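Local coordinates for ceramide very long chain fatty acid hydroxylase SCS7 (Saccharomyces cerevisiae, PDB 4ZR1), which hydroxylates the very long chain fatty acids of ceramides at C-2 in sphingolipid metabolism, with a dimetal centre that is probably catalytic, at residues K52-D55 with P59-M62. Residues are numbered along the deposited sequence; the frame is centred on the assembly and turned at random.
Sequences KFLD and PLLM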
ATOM      1  N   LYS A  52      10.980  -5.265 -21.096  1.00 86.82           N
ATOM      2  CA  LYS A  52       9.841  -5.447 -21.998  1.00 94.29           C
ATOM      3  C   LYS A  52       8.513  -5.413 -21.242  1.00 98.62           C
ATOM      4  O   LYS A  52       7.628  -6.234 -21.474  1.00111.10           O
ATOM      5  CB  LYS A  52       9.982  -6.765 -22.779  1.00 98.99           C
ATOM      6  CG  LYS A  52      11.081  -6.751 -23.844  1.00102.85           C
ATOM      7  CD  LYS A  52      10.941  -7.914 -24.826  1.00114.72           C
ATOM      8  CE  LYS A  52      10.531  -7.434 -26.214  1.00124.51           C
ATOM      9  NZ  LYS A  52      10.047  -8.531 -27.107  1.00126.47           N
ATOM     10  N   PHE A  53       8.381  -4.450 -20.339  1.00 96.66           N
ATOM     11  CA  PHE A  53       7.215  -4.381 -19.464  1.00 92.57           C
ATOM     12  C   PHE A  53       6.344  -3.147 -19.734  1.00 88.47           C
ATOM     13  O   PHE A  53       5.496  -3.159 -20.614  1.00 86.97           O
ATOM     14  CB  PHE A  53       7.675  -4.401 -18.009  1.00 88.78           C
ATOM     15  CG  PHE A  53       6.554  -4.459 -17.010  1.00 82.75           C
ATOM     16  CD1 PHE A  53       5.542  -5.397 -17.133  1.00 84.22           C
ATOM     17  CD2 PHE A  53       6.538  -3.603 -15.919  1.00 78.95           C
ATOM     18  CE1 PHE A  53       4.513  -5.455 -16.205  1.00 83.83           C
ATOM     19  CE2 PHE A  53       5.512  -3.658 -14.981  1.00 74.69           C
ATOM     20  CZ  PHE A  53       4.500  -4.583 -15.125  1.00 73.09           C
ATOM     21  N   LEU A  54       6.546  -2.089 -18.959  1.00 82.35           N
ATOM     22  CA  LEU A  54       5.824  -0.848 -19.179  1.00 72.10           C
ATOM     23  C   LEU A  54       6.786   0.273 -19.567  1.00 77.13           C
ATOM     24  O   LEU A  54       7.913   0.357 -19.067  1.00 80.63           O
ATOM     25  CB  LEU A  54       5.036  -0.446 -17.927  1.00 73.02           C
ATOM     26  CG  LEU A  54       3.903  -1.359 -17.450  1.00 77.25           C
ATOM     27  CD1 LEU A  54       3.391  -0.860 -16.116  1.00 81.53           C
ATOM     28  CD2 LEU A  54       2.758  -1.445 -18.453  1.00 81.85           C
ATOM     29  N   ASP A  55       6.330   1.132 -20.465  1.00 78.17           N
ATOM     30  CA  ASP A  55       7.094   2.298 -20.866  1.00 72.70           C
ATOM     31  C   ASP A  55       6.703   3.448 -19.957  1.00 77.11           C
ATOM     32  O   ASP A  55       5.623   4.025 -20.107  1.00 75.23           O
ATOM     33  CB  ASP A  55       6.835   2.620 -22.340  1.00 64.08           C
ATOM     34  CG  ASP A  55       7.613   3.831 -22.836  1.00 74.46           C
ATOM     35  OD1 ASP A  55       8.460   4.362 -22.080  1.00 75.35           O
ATOM     36  OD2 ASP A  55       7.381   4.241 -24.005  1.00 68.95           O
ATOM     37  N   PRO A  59       1.521   6.888 -20.586  1.00 76.95           N
ATOM     38  CA  PRO A  59       0.546   6.600 -19.514  1.00 67.46           C
ATOM     39  C   PRO A  59       0.445   5.098 -19.251  1.00 73.72           C
ATOM     40  O   PRO A  59       0.331   4.315 -20.198  1.00 78.75           O
ATOM     41  CB  PRO A  59      -0.775   7.161 -20.066  1.00 61.31           C
ATOM     42  CG  PRO A  59      -0.352   8.245 -21.034  1.00 55.47           C
ATOM     43  CD  PRO A  59       0.965   7.762 -21.639  1.00 68.71           C
ATOM     44  N   LEU A  60       0.511   4.717 -17.978  1.00 78.63           N
ATOM     45  CA  LEU A  60       0.693   3.326 -17.567  1.00 74.20           C
ATOM     46  C   LEU A  60      -0.577   2.482 -17.608  1.00 73.28           C
ATOM     47  O   LEU A  60      -0.533   1.287 -17.895  1.00 76.70           O
ATOM     48  CB  LEU A  60       1.284   3.282 -16.152  1.00 69.45           C
ATOM     49  CG  LEU A  60       2.692   3.865 -15.984  1.00 70.06           C
ATOM     50  CD1 LEU A  60       3.078   3.947 -14.521  1.00 77.61           C
ATOM     51  CD2 LEU A  60       3.704   3.032 -16.747  1.00 72.75           C
ATOM     52  N   LEU A  61      -1.709   3.104 -17.325  1.00 70.44           N
ATOM     53  CA  LEU A  61      -2.951   2.360 -17.159  1.00 71.41           C
ATOM     54  C   LEU A  61      -3.488   1.723 -18.457  1.00 74.55           C
ATOM     55  O   LEU A  61      -3.832   0.543 -18.467  1.00 76.83           O
ATOM     56  CB  LEU A  61      -3.999   3.279 -16.545  1.00 74.14           C
ATOM     57  CG  LEU A  61      -5.111   2.637 -15.739  1.00 80.75           C
ATOM     58  CD1 LEU A  61      -4.529   1.735 -14.674  1.00 77.64           C
ATOM     59  CD2 LEU A  61      -5.908   3.749 -15.111  1.00 89.54           C
ATOM     60  N   MET A  62      -3.566   2.486 -19.546  1.00 76.77           N
ATOM     61  CA  MET A  62      -4.059   1.915 -20.802  1.00 74.34           C
ATOM     62  C   MET A  62      -3.075   0.876 -21.299  1.00 73.87           C
ATOM     63  O   MET A  62      -3.436  -0.137 -21.900  1.00 77.00           O
ATOM     64  CB  MET A  62      -4.282   2.998 -21.870  1.00 77.16           C
ATOM     65  CG  MET A  62      -5.677   3.634 -21.810  1.00 82.27           C
ATOM     66  SD  MET A  62      -7.014   2.467 -22.165  1.00142.30           S
ATOM     67  CE  MET A  62      -8.464   3.484 -21.885  1.00119.53           C
TER
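Leu-54 and Leu-60 join the loop after helix 44-51 to the start of helix 60-65. Along 52-55, Lys-52 leaves helix 44-51 with positive phi (56°) and starts the loop. Phe-53 does not touch 59-62. CG of the next residue, Leu-54, lies over one face of its ring, toward the rim. Phe-69 and helix 71-78 also meet Phe-53. The CB of Leu-54 points toward 59-62. There the methyl CD2 of Leu-60 rests 3.9 Å from Leu-54 CB and 4.0 Å from Leu-54 CD1. One methyl therefore touches both the root and a branch of its partner. The two side chains cross at about a right angle. In Leu-60 the CG stands anti to the carbonyl carbon (chi1 -64°), which with chi2 near 172° lets CD2 reach the loop. Tyr-179 of helix 164-179 touches both leucines, and Phe-171 touches Leu-60. Asp-55 meets Leu-60 through its backbone: its O lies 4.0 Å from Leu-60 CD2, a van der Waals contact. Asp-55 OD1 accepts a hydrogen bond from Asn-57 N, in the connecting loop. Gln-63 of helix 60-65 bridges the segments, with hydrogen bonds from Asp-55 N to its OE1 and from its NE2 to Pro-59 O. This is a loop linking two short helices, probably on the cytoplasmic side, with a leucine pair packed against helix 164-179, which supplies the zinc ligands His-174, His-177 and His-178.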